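Local coordinates for protein MB2760 (Mycobacterium tuberculosis, PDB 2BNG) that hydrolyses long or bulky lipophilic epoxides, such as 9,10-epoxystearic acid and cholesterol 5,6-oxide, to diols in vitro, at residues C[20-24]-C[117-121]; C[72-78]-C[90-96]; C[100-105]-C[128-133]. All blocks are in the same frame, centred on the assembly; numbering follows the deposited sequence.

Overall arrangement
All three contacts build on one curved mixed sheet. Interaction 1 is the buried one. It packs helix 13-30 on strand 116-123 and is purely apolar and aromatic. Interaction 2 is partly buried. It is a hairpin pairing of strands 72-83 and 86-97, made mainly by backbone hydrogen bonds, and it holds Asp93, the probable proton donor of the active site. Interaction 3, also partly buried, sets helix 126-139 beside strand 100-113, with mixed chemistry: a backbone-to-carboxylate hydrogen bond, two waters and a selenium-aromatic contact. Interactions 2 and 3 touch through adjacent strands and the salt bridge Glu74-Arg101. Interactions 1 and 2 meet where Glu22 packs on Ile77. Interactions 1 and 3 do not touch, with centres about 23 Å apart.

Interaction 1. Residues C[20-24]-C[117-121]; sequences AVEAF and ITLWR
Phe24 and Trp120 form a T-shaped aromatic pair. Phe24 reaches out from its helix and presents its ring edge to a face of the indole. The ring centroids, taken with the six-membered ring of Trp120, are 4.9 Å apart, and the planes stand at 79°. Phe24 CZ leads, 3.5 Å from Trp120 CZ3. Phe24 CE2 follows over the same indole face, offset toward the rim. Phe24 CG lies anti to the backbone N (chi1 166°), which carries the ring off the helix toward the strand.

The other contacts are aliphatic. Ile117 CD1 is the single atom that does most of the touching. It lies 3.6 Å from Phe24 CB and is about as close to Phe24 CG. Val21 CG2 approaches the same methyl more loosely, at 4.5 Å from Ile117 CD1. The Phe24 and Ile117 side chains cross at about a right angle.

This is helix-on-sheet packing in the NTF2-like fold of the limonene-1,2-epoxide hydrolase family. Helix 13-30 lies against the curved sheet, and the axes of the two segments cross at -72° and come within 10.9 Å. Strand 116-123 carries a classic beta bulge within this segment.

Outside the two segments, Trp120 NE1 makes a weak hydrogen bond to Asp122, the probable proton acceptor of the active site. The indole also stacks with Tyr46 and meets Phe110, while Val36 and Ala39 of helix 33-39 pack on Phe24.

Interaction 2. Residues C[72-78]-C[90-96]; sequences GFEVKIH and ERTDALI
His78 places CG anti to its carbonyl carbon (chi1 -51°), and Thr92 places OG1 in the same way (chi1 -57°). Each torsion sets its group beside its own backbone N, and imidazole and hydroxyl meet across the pair. His78 NE2 and Thr92 OG1 are 2.6 Å apart in a nearly straight hydrogen bond (169°). The hydroxyl lies at the edge of the imidazole, in the ring plane.

The frame is an antiparallel hairpin. Gly72, Glu74 and Lys76 form hydrogen-bonded pairs with Ile96, Ala94 and Thr92. His78 N extends the ladder with a bond of 2.7 Å to Glu90 O.

On the face with Phe73, Val75 and Ile77, Val75 lies alongside Asp93 and points the same way. Val75 CG1 packs 3.7 Å from Asp93 OD2 and 3.6 Å from Arg91 NE. Arg91 grips Asp93 side-on: NE donates to OD2 at 3.1 Å, and NH2 to OD1 at 2.9 Å. Arg91 also forms a salt bridge to Asp122. It thus joins the probable proton donor, Asp93, to the probable proton acceptor. Farther along, Leu95 CD2 meets the ring edge of Phe73, 3.5 Å from CD1. On the other face, Ile96 CD1 lies 3.8 Å from Glu74 OE2, while Glu74 OE1 forms a salt bridge with Arg101.

Glu90 OE2 forms a salt bridge with Arg121 of the second subunit and a hydrogen bond with Tyr123 of that subunit. Leu25 of helix 13-30 packs on Ile77 and Arg91. Strand 100-113 pairs with the far side of strand 86-97, while strand 72-83 is one of the two outermost strands of the sheet within this chain.

Interaction 3. Residues C[100-105]-C[128-133]; sequences LRVQFW and DMFKGL
Asp128 OD2 accepts a hydrogen bond from Trp105 N at 2.9 Å (152°). The backbone N-H meets the oxygen on its syn side, somewhat out of the carboxylate plane. Water 2 gives OD2 a second bond at 2.7 Å. The same water donates to Trp105 O and sits over the centre of one indole face. The carboxylate crosses Trp105 with the planes only 28° apart, and Asp128 CG comes within 3.3 Å of Trp105 CD1.

Next to this polar end is a Met-aromatic contact. Met129 is selenomethionine, and its SE lies over one face of the Phe104 ring, 3.5 Å from CD2. CE is over that face too, in a CH-pi contact. Phe104 CG stands between its backbone N and carbonyl carbon (chi1 50°). This sets the two side chains side by side, pointing the same way, with one ring face against SE. Val102 and Leu133 continue the apolar row, with Val102 CG2 3.8 Å from Leu133 CD1.

The backbones themselves come close at Gly132. With no side chain in the way, its CA lies 3.5 Å from Gln103 O in a CA-H...O contact. Water 1 bridges Gln103 N and Gly132 O, donating to the latter at 2.7 Å.

Outward from these groups, Asp125 OD2 accepts from Asp128 N in the first turn of the helix, and Tyr123 of the second subunit meets Trp105 edge-to-face. Phe104 also packs on Asp93, the probable proton donor, which puts this contact beside the probable active site.

Along one edge of the strand, Val102 and Phe104 pair with Leu95 and Asp93 of strand 86-97. Helix 126-139 packs against the strand, roughly antiparallel, and follows strand 116-123 in the chain.

Interaction 1. Residues C[20-24]-C[117-121]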
loop_
_atom_site.group_PDB
_atom_site.type_symbol
_atom_site.label_atom_id
_atom_site.label_comp_id
_atom_site.label_asym_id
_atom_site.label_seq_id
_atom_site.Cartn_x
_atom_site.Cartn_y
_atom_site.Cartn_z
ATOM N N ALA C 20 24.207 -21.497 -11.479
ATOM C CA ALA C 20 24.360 -22.925 -11.789
ATOM C C ALA C 20 24.804 -23.691 -10.541
ATOM O O ALA C 20 24.245 -24.737 -10.218
ATOM C CB ALA C 20 25.347 -23.145 -12.967
ATOM N N VAL C 21 25.780 -23.123 -9.827
ATOM C CA VAL C 21 26.315 -23.718 -8.605
ATOM C C VAL C 21 25.280 -23.747 -7.489
ATOM O O VAL C 21 25.135 -24.768 -6.801
ATOM C CB VAL C 21 27.646 -23.041 -8.147
ATOM C CG1 VAL C 21 28.097 -23.562 -6.762
ATOM C CG2 VAL C 21 28.757 -23.265 -9.199
ATOM N N GLU C 22 24.531 -22.658 -7.330
ATOM C CA GLU C 22 23.438 -22.640 -6.368
ATOM C C GLU C 22 22.345 -23.656 -6.708
ATOM O O GLU C 22 21.876 -24.397 -5.830
ATOM C CB GLU C 22 22.837 -21.251 -6.274
ATOM C CG GLU C 22 23.713 -20.258 -5.567
ATOM C CD GLU C 22 23.152 -18.843 -5.623
ATOM O OE1 GLU C 22 22.472 -18.508 -6.627
ATOM O OE2 GLU C 22 23.389 -18.068 -4.667
ATOM N N ALA C 23 21.938 -23.687 -7.979
ATOM C CA ALA C 23 20.942 -24.673 -8.434
ATOM C C ALA C 23 21.449 -26.099 -8.167
ATOM O O ALA C 23 20.708 -26.948 -7.654
ATOM C CB ALA C 23 20.593 -24.476 -9.890
ATOM N N PHE C 24 22.725 -26.346 -8.448
ATOM C CA PHE C 24 23.264 -27.669 -8.215
ATOM C C PHE C 24 23.253 -28.102 -6.728
ATOM O O PHE C 24 22.823 -29.198 -6.399
ATOM C CB PHE C 24 24.658 -27.808 -8.828
ATOM C CG PHE C 24 25.390 -29.019 -8.354
ATOM C CD1 PHE C 24 24.980 -30.284 -8.751
ATOM C CD2 PHE C 24 26.464 -28.886 -7.470
ATOM C CE1 PHE C 24 25.635 -31.414 -8.292
ATOM C CE2 PHE C 24 27.149 -29.998 -7.003
ATOM C CZ PHE C 24 26.736 -31.282 -7.415
ATOM N N ILE C 117 28.854 -27.860 -14.759
ATOM C CA ILE C 117 29.948 -27.894 -13.812
ATOM C C ILE C 117 31.015 -28.883 -14.267
ATOM O O ILE C 117 30.761 -30.078 -14.407
ATOM C CB ILE C 117 29.440 -28.222 -12.388
ATOM C CG1 ILE C 117 28.521 -27.089 -11.899
ATOM C CG2 ILE C 117 30.630 -28.506 -11.420
ATOM C CD1 ILE C 117 27.743 -27.385 -10.613
ATOM N N THR C 118 32.221 -28.359 -14.493
ATOM C CA THR C 118 33.358 -29.169 -14.947
ATOM C C THR C 118 34.364 -29.471 -13.838
ATOM O O THR C 118 35.101 -30.454 -13.923
ATOM C CB THR C 118 34.052 -28.544 -16.172
ATOM O OG1 THR C 118 34.534 -27.238 -15.833
ATOM C CG2 THR C 118 33.059 -28.446 -17.349
ATOM N N LEU C 119 34.376 -28.625 -12.802
ATOM C CA LEU C 119 35.181 -28.856 -11.609
ATOM C C LEU C 119 34.325 -28.674 -10.368
ATOM O O LEU C 119 33.571 -27.709 -10.265
ATOM C CB LEU C 119 36.403 -27.929 -11.541
ATOM C CG LEU C 119 37.238 -28.019 -10.254
ATOM C CD1 LEU C 119 37.930 -29.391 -10.091
ATOM C CD2 LEU C 119 38.243 -26.881 -10.148
ATOM N N TRP C 120 34.445 -29.617 -9.433
ATOM C CA TRP C 120 33.785 -29.520 -8.126
ATOM C C TRP C 120 34.799 -29.991 -7.089
ATOM O O TRP C 120 35.143 -31.189 -7.001
ATOM C CB TRP C 120 32.517 -30.358 -8.102
ATOM C CG TRP C 120 31.857 -30.512 -6.768
ATOM C CD1 TRP C 120 32.025 -29.724 -5.673
ATOM C CD2 TRP C 120 30.890 -31.510 -6.408
ATOM N NE1 TRP C 120 31.222 -30.172 -4.636
ATOM C CE2 TRP C 120 30.523 -31.274 -5.063
ATOM C CE3 TRP C 120 30.298 -32.585 -7.093
ATOM C CZ2 TRP C 120 29.578 -32.066 -4.389
ATOM C CZ3 TRP C 120 29.363 -33.386 -6.411
ATOM C CH2 TRP C 120 29.016 -33.115 -5.082
ATOM N N ARG C 121 35.299 -29.024 -6.329
ATOM C CA ARG C 121 36.387 -29.257 -5.392
ATOM C C ARG C 121 35.991 -28.793 -3.988
ATOM O O ARG C 121 35.899 -27.591 -3.707
ATOM C CB ARG C 121 37.641 -28.515 -5.851
ATOM C CG ARG C 121 38.840 -28.897 -5.029
ATOM C CD ARG C 121 40.088 -28.113 -5.405
ATOM N NE ARG C 121 40.666 -28.541 -6.679
ATOM C CZ ARG C 121 41.190 -27.691 -7.561
ATOM N NH1 ARG C 121 41.178 -26.380 -7.320
ATOM N NH2 ARG C 121 41.683 -28.125 -8.698
#

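Interaction 2. Residues C[72-78]-C[90-96]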
loop_
_atom_site.group_PDB
_atom_site.type_symbol
_atom_site.label_atom_id
_atom_site.label_comp_id
_atom_site.label_asym_id
_atom_site.label_seq_id
_atom_site.Cartn_x
_atom_site.Cartn_y
_atom_site.Cartn_z
ATOM N N GLY C 72 21.509 -38.413 3.579
ATOM C CA GLY C 72 20.950 -37.143 3.121
ATOM C C GLY C 72 22.002 -36.049 3.194
ATOM O O GLY C 72 22.971 -36.154 3.962
ATOM N N PHE C 73 21.823 -34.999 2.399
ATOM C CA PHE C 73 22.730 -33.865 2.454
ATOM C C PHE C 73 21.981 -32.594 2.785
ATOM O O PHE C 73 20.872 -32.397 2.318
ATOM C CB PHE C 73 23.486 -33.679 1.118
ATOM C CG PHE C 73 23.984 -34.972 0.500
ATOM C CD1 PHE C 73 24.949 -35.735 1.136
ATOM C CD2 PHE C 73 23.501 -35.398 -0.740
ATOM C CE1 PHE C 73 25.417 -36.915 0.563
ATOM C CE2 PHE C 73 23.959 -36.587 -1.329
ATOM C CZ PHE C 73 24.917 -37.343 -0.673
ATOM N N GLU C 74 22.598 -31.745 3.600
ATOM C CA GLU C 74 22.169 -30.361 3.732
ATOM C C GLU C 74 23.313 -29.407 3.371
ATOM O O GLU C 74 24.508 -29.705 3.585
ATOM C CB GLU C 74 21.584 -30.069 5.113
ATOM C CG GLU C 74 20.191 -30.699 5.316
ATOM C CD GLU C 74 19.652 -30.548 6.731
ATOM O OE1 GLU C 74 20.124 -29.660 7.486
ATOM O OE2 GLU C 74 18.735 -31.315 7.103
ATOM N N VAL C 75 22.946 -28.281 2.772
ATOM C CA VAL C 75 23.925 -27.310 2.343
ATOM C C VAL C 75 23.382 -25.940 2.655
ATOM O O VAL C 75 22.269 -25.591 2.302
ATOM C CB VAL C 75 24.269 -27.418 0.838
ATOM C CG1 VAL C 75 25.344 -26.384 0.463
ATOM C CG2 VAL C 75 24.757 -28.842 0.482
ATOM N N LYS C 76 24.174 -25.169 3.366
ATOM C CA LYS C 76 23.830 -23.815 3.633
ATOM C C LYS C 76 25.016 -22.994 3.130
ATOM O O LYS C 76 26.150 -23.175 3.590
ATOM C CB LYS C 76 23.561 -23.679 5.125
ATOM C CG LYS C 76 23.487 -22.295 5.658
ATOM C CD LYS C 76 22.350 -21.531 5.143
ATOM C CE LYS C 76 22.015 -20.411 6.136
ATOM N NZ LYS C 76 21.808 -19.108 5.521
ATOM N N ILE C 77 24.753 -22.143 2.134
ATOM C CA ILE C 77 25.790 -21.298 1.546
ATOM C C ILE C 77 25.768 -19.961 2.271
ATOM O O ILE C 77 24.755 -19.277 2.255
ATOM C CB ILE C 77 25.561 -21.095 0.005
ATOM C CG1 ILE C 77 25.370 -22.449 -0.714
ATOM C CG2 ILE C 77 26.721 -20.265 -0.605
ATOM C CD1 ILE C 77 24.878 -22.338 -2.192
ATOM N N HIS C 78 26.868 -19.603 2.922
ATOM C CA HIS C 78 26.981 -18.313 3.617
ATOM C C HIS C 78 27.427 -17.182 2.688
ATOM O O HIS C 78 26.937 -16.060 2.790
ATOM C CB HIS C 78 27.945 -18.420 4.802
ATOM C CG HIS C 78 27.640 -19.562 5.727
ATOM N ND1 HIS C 78 26.534 -19.581 6.559
ATOM C CD2 HIS C 78 28.298 -20.727 5.953
ATOM C CE1 HIS C 78 26.517 -20.712 7.242
ATOM N NE2 HIS C 78 27.574 -21.426 6.890
ATOM N N GLU C 90 31.430 -20.499 0.507
ATOM C CA GLU C 90 31.659 -20.722 1.944
ATOM C C GLU C 90 30.373 -21.316 2.495
ATOM O O GLU C 90 29.319 -20.671 2.438
ATOM C CB GLU C 90 32.015 -19.420 2.683
ATOM C CG GLU C 90 32.337 -19.622 4.176
ATOM C CD GLU C 90 32.255 -18.342 5.044
ATOM O OE1 GLU C 90 31.564 -17.361 4.684
ATOM O OE2 GLU C 90 32.877 -18.323 6.125
ATOM N N ARG C 91 30.438 -22.552 2.980
ATOM C CA ARG C 91 29.236 -23.283 3.360
ATOM C C ARG C 91 29.347 -23.985 4.703
ATOM O O ARG C 91 30.433 -24.161 5.265
ATOM C CB ARG C 91 28.832 -24.343 2.297
ATOM C CG ARG C 91 29.429 -24.170 0.935
ATOM C CD ARG C 91 28.750 -24.999 -0.117
ATOM N NE ARG C 91 28.947 -26.438 -0.005
ATOM C CZ ARG C 91 29.817 -27.158 -0.726
ATOM N NH1 ARG C 91 30.626 -26.575 -1.621
ATOM N NH2 ARG C 91 29.879 -28.499 -0.563
ATOM N N THR C 92 28.183 -24.381 5.207
ATOM C CA THR C 92 28.057 -25.409 6.219
ATOM C C THR C 92 27.305 -26.559 5.552
ATOM O O THR C 92 26.247 -26.363 4.957
ATOM C CB THR C 92 27.278 -24.910 7.445
ATOM O OG1 THR C 92 27.924 -23.744 7.991
ATOM C CG2 THR C 92 27.250 -25.967 8.513
ATOM N N ASP C 93 27.881 -27.752 5.616
ATOM C CA ASP C 93 27.243 -28.943 5.071
ATOM C C ASP C 93 26.845 -29.847 6.234
ATOM O O ASP C 93 27.369 -29.723 7.338
ATOM C CB ASP C 93 28.210 -29.694 4.130
ATOM C CG ASP C 93 28.336 -29.044 2.735
ATOM O OD1 ASP C 93 28.749 -29.763 1.799
ATOM O OD2 ASP C 93 28.036 -27.833 2.556
ATOM N N ALA C 94 25.938 -30.770 5.976
ATOM C CA ALA C 94 25.615 -31.818 6.927
ATOM C C ALA C 94 25.383 -33.125 6.186
ATOM O O ALA C 94 24.719 -33.128 5.154
ATOM C CB ALA C 94 24.384 -31.431 7.726
ATOM N N LEU C 95 25.952 -34.219 6.697
ATOM C CA LEU C 95 25.598 -35.559 6.222
ATOM C C LEU C 95 24.701 -36.201 7.271
ATOM O O LEU C 95 24.986 -36.123 8.469
ATOM C CB LEU C 95 26.831 -36.428 5.926
ATOM C CG LEU C 95 27.911 -35.855 4.978
ATOM C CD1 LEU C 95 29.119 -36.793 4.953
ATOM C CD2 LEU C 95 27.417 -35.569 3.558
ATOM N N ILE C 96 23.605 -36.804 6.818
ATOM C CA ILE C 96 22.602 -37.400 7.693
ATOM C C ILE C 96 22.489 -38.855 7.340
ATOM O O ILE C 96 22.198 -39.184 6.200
ATOM C CB ILE C 96 21.178 -36.801 7.461
ATOM C CG1 ILE C 96 21.250 -35.326 6.999
ATOM C CG2 ILE C 96 20.254 -37.121 8.614
ATOM C CD1 ILE C 96 20.936 -34.261 7.893
#

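Interaction 3. Residues C[100-105]-C[128-133]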
loop_
_atom_site.group_PDB
_atom_site.type_symbol
_atom_site.label_atom_id
_atom_site.label_comp_id
_atom_site.label_asym_id
_atom_site.label_seq_id
_atom_site.Cartn_x
_atom_site.Cartn_y
_atom_site.Cartn_z
ATOM N N LEU C 100 21.740 -39.993 12.962
ATOM C CA LEU C 100 23.057 -39.369 13.075
ATOM C C LEU C 100 23.223 -38.197 12.096
ATOM O O LEU C 100 23.098 -38.366 10.878
ATOM C CB LEU C 100 24.158 -40.413 12.846
ATOM C CG LEU C 100 25.603 -39.901 12.849
ATOM C CD1 LEU C 100 25.985 -39.278 14.229
ATOM C CD2 LEU C 100 26.606 -40.994 12.400
ATOM N N ARG C 101 23.504 -37.011 12.631
ATOM C CA ARG C 101 23.749 -35.839 11.804
ATOM C C ARG C 101 25.139 -35.294 12.065
ATOM O O ARG C 101 25.489 -34.998 13.212
ATOM C CB ARG C 101 22.700 -34.769 12.083
ATOM C CG ARG C 101 23.000 -33.417 11.465
ATOM C CD ARG C 101 22.011 -32.404 11.990
ATOM N NE ARG C 101 22.139 -31.169 11.243
ATOM C CZ ARG C 101 21.409 -30.877 10.177
ATOM N NH1 ARG C 101 20.479 -31.728 9.773
ATOM N NH2 ARG C 101 21.618 -29.738 9.511
ATOM N N VAL C 102 25.937 -35.195 11.005
ATOM C CA VAL C 102 27.314 -34.731 11.109
ATOM C C VAL C 102 27.488 -33.450 10.299
ATOM O O VAL C 102 27.380 -33.441 9.072
ATOM C CB VAL C 102 28.334 -35.803 10.616
ATOM C CG1 VAL C 102 29.773 -35.289 10.744
ATOM C CG2 VAL C 102 28.153 -37.130 11.371
ATOM N N GLN C 103 27.781 -32.374 11.004
ATOM C CA GLN C 103 27.798 -31.054 10.416
ATOM C C GLN C 103 29.200 -30.451 10.495
ATOM O O GLN C 103 29.882 -30.575 11.520
ATOM C CB GLN C 103 26.791 -30.184 11.167
ATOM C CG GLN C 103 26.411 -28.898 10.490
ATOM C CD GLN C 103 25.133 -28.324 11.087
ATOM O OE1 GLN C 103 24.106 -28.934 11.022
ATOM N NE2 GLN C 103 25.207 -27.177 11.680
ATOM N N PHE C 104 29.613 -29.781 9.430
ATOM C CA PHE C 104 30.992 -29.320 9.294
ATOM C C PHE C 104 31.039 -28.191 8.257
ATOM O O PHE C 104 30.149 -28.114 7.384
ATOM C CB PHE C 104 31.917 -30.489 8.856
ATOM C CG PHE C 104 31.406 -31.261 7.647
ATOM C CD1 PHE C 104 31.844 -30.948 6.375
ATOM C CD2 PHE C 104 30.490 -32.309 7.793
ATOM C CE1 PHE C 104 31.382 -31.669 5.253
ATOM C CE2 PHE C 104 30.011 -33.007 6.684
ATOM C CZ PHE C 104 30.454 -32.685 5.412
ATOM N N TRP C 105 32.064 -27.340 8.321
ATOM C CA TRP C 105 32.214 -26.337 7.296
ATOM C C TRP C 105 32.834 -26.938 6.026
ATOM O O TRP C 105 33.611 -27.905 6.095
ATOM C CB TRP C 105 33.004 -25.143 7.815
ATOM C CG TRP C 105 34.485 -25.404 8.226
ATOM C CD1 TRP C 105 34.982 -25.448 9.510
ATOM C CD2 TRP C 105 35.630 -25.580 7.356
ATOM N NE1 TRP C 105 36.347 -25.652 9.494
ATOM C CE2 TRP C 105 36.772 -25.727 8.192
ATOM C CE3 TRP C 105 35.807 -25.594 5.962
ATOM C CZ2 TRP C 105 38.063 -25.922 7.680
ATOM C CZ3 TRP C 105 37.113 -25.775 5.449
ATOM C CH2 TRP C 105 38.210 -25.952 6.318
ATOM N N ASP C 128 37.539 -30.435 12.390
ATOM C CA ASP C 128 36.190 -29.918 12.393
ATOM C C ASP C 128 35.188 -31.034 12.154
ATOM O O ASP C 128 34.149 -31.059 12.788
ATOM C CB ASP C 128 36.050 -28.836 11.319
ATOM C CG ASP C 128 34.664 -28.253 11.266
ATOM O OD1 ASP C 128 34.264 -27.600 12.235
ATOM O OD2 ASP C 128 33.966 -28.431 10.263
HETATM N N MSE C 129 35.514 -31.957 11.251
HETATM C CA MSE C 129 34.651 -33.086 10.946
HETATM C C MSE C 129 34.551 -34.037 12.134
HETATM O O MSE C 129 33.478 -34.558 12.455
HETATM C CB MSE C 129 35.172 -33.845 9.727
HETATM C CG MSE C 129 34.353 -35.092 9.414
HETATM SE SE MSE C 129 33.132 -34.652 8.117
HETATM C CE MSE C 129 34.600 -34.024 6.783
ATOM N N PHE C 130 35.688 -34.281 12.764
ATOM C CA PHE C 130 35.744 -35.146 13.927
ATOM C C PHE C 130 34.896 -34.544 15.056
ATOM O O PHE C 130 34.124 -35.252 15.721
ATOM C CB PHE C 130 37.196 -35.388 14.363
ATOM C CG PHE C 130 37.318 -36.276 15.564
ATOM C CD1 PHE C 130 36.967 -37.630 15.493
ATOM C CD2 PHE C 130 37.751 -35.762 16.779
ATOM C CE1 PHE C 130 37.058 -38.463 16.638
ATOM C CE2 PHE C 130 37.851 -36.573 17.914
ATOM C CZ PHE C 130 37.504 -37.925 17.850
ATOM N N LYS C 131 35.001 -33.229 15.237
ATOM C CA LYS C 131 34.146 -32.520 16.189
ATOM C C LYS C 131 32.670 -32.611 15.836
ATOM O O LYS C 131 31.825 -32.718 16.729
ATOM C CB LYS C 131 34.549 -31.051 16.319
ATOM C CG LYS C 131 35.768 -30.836 17.192
ATOM C CD LYS C 131 36.070 -29.354 17.416
ATOM C CE LYS C 131 36.303 -28.622 16.100
ATOM N NZ LYS C 131 36.330 -27.157 16.321
ATOM N N GLY C 132 32.370 -32.568 14.541
ATOM C CA GLY C 132 31.007 -32.722 14.060
ATOM C C GLY C 132 30.475 -34.116 14.334
ATOM O O GLY C 132 29.302 -34.279 14.653
ATOM N N LEU C 133 31.351 -35.115 14.217
ATOM C CA LEU C 133 30.997 -36.507 14.480
ATOM C C LEU C 133 30.692 -36.743 15.969
ATOM O O LEU C 133 29.720 -37.416 16.310
ATOM C CB LEU C 133 32.096 -37.465 13.984
ATOM C CG LEU C 133 31.808 -38.975 14.115
ATOM C CD1 LEU C 133 30.541 -39.388 13.330
ATOM C CD2 LEU C 133 33.018 -39.803 13.691
HETATM O O HOH W 1 27.611 -32.245 14.089
HETATM O O HOH W 2 35.216 -28.978 7.964
#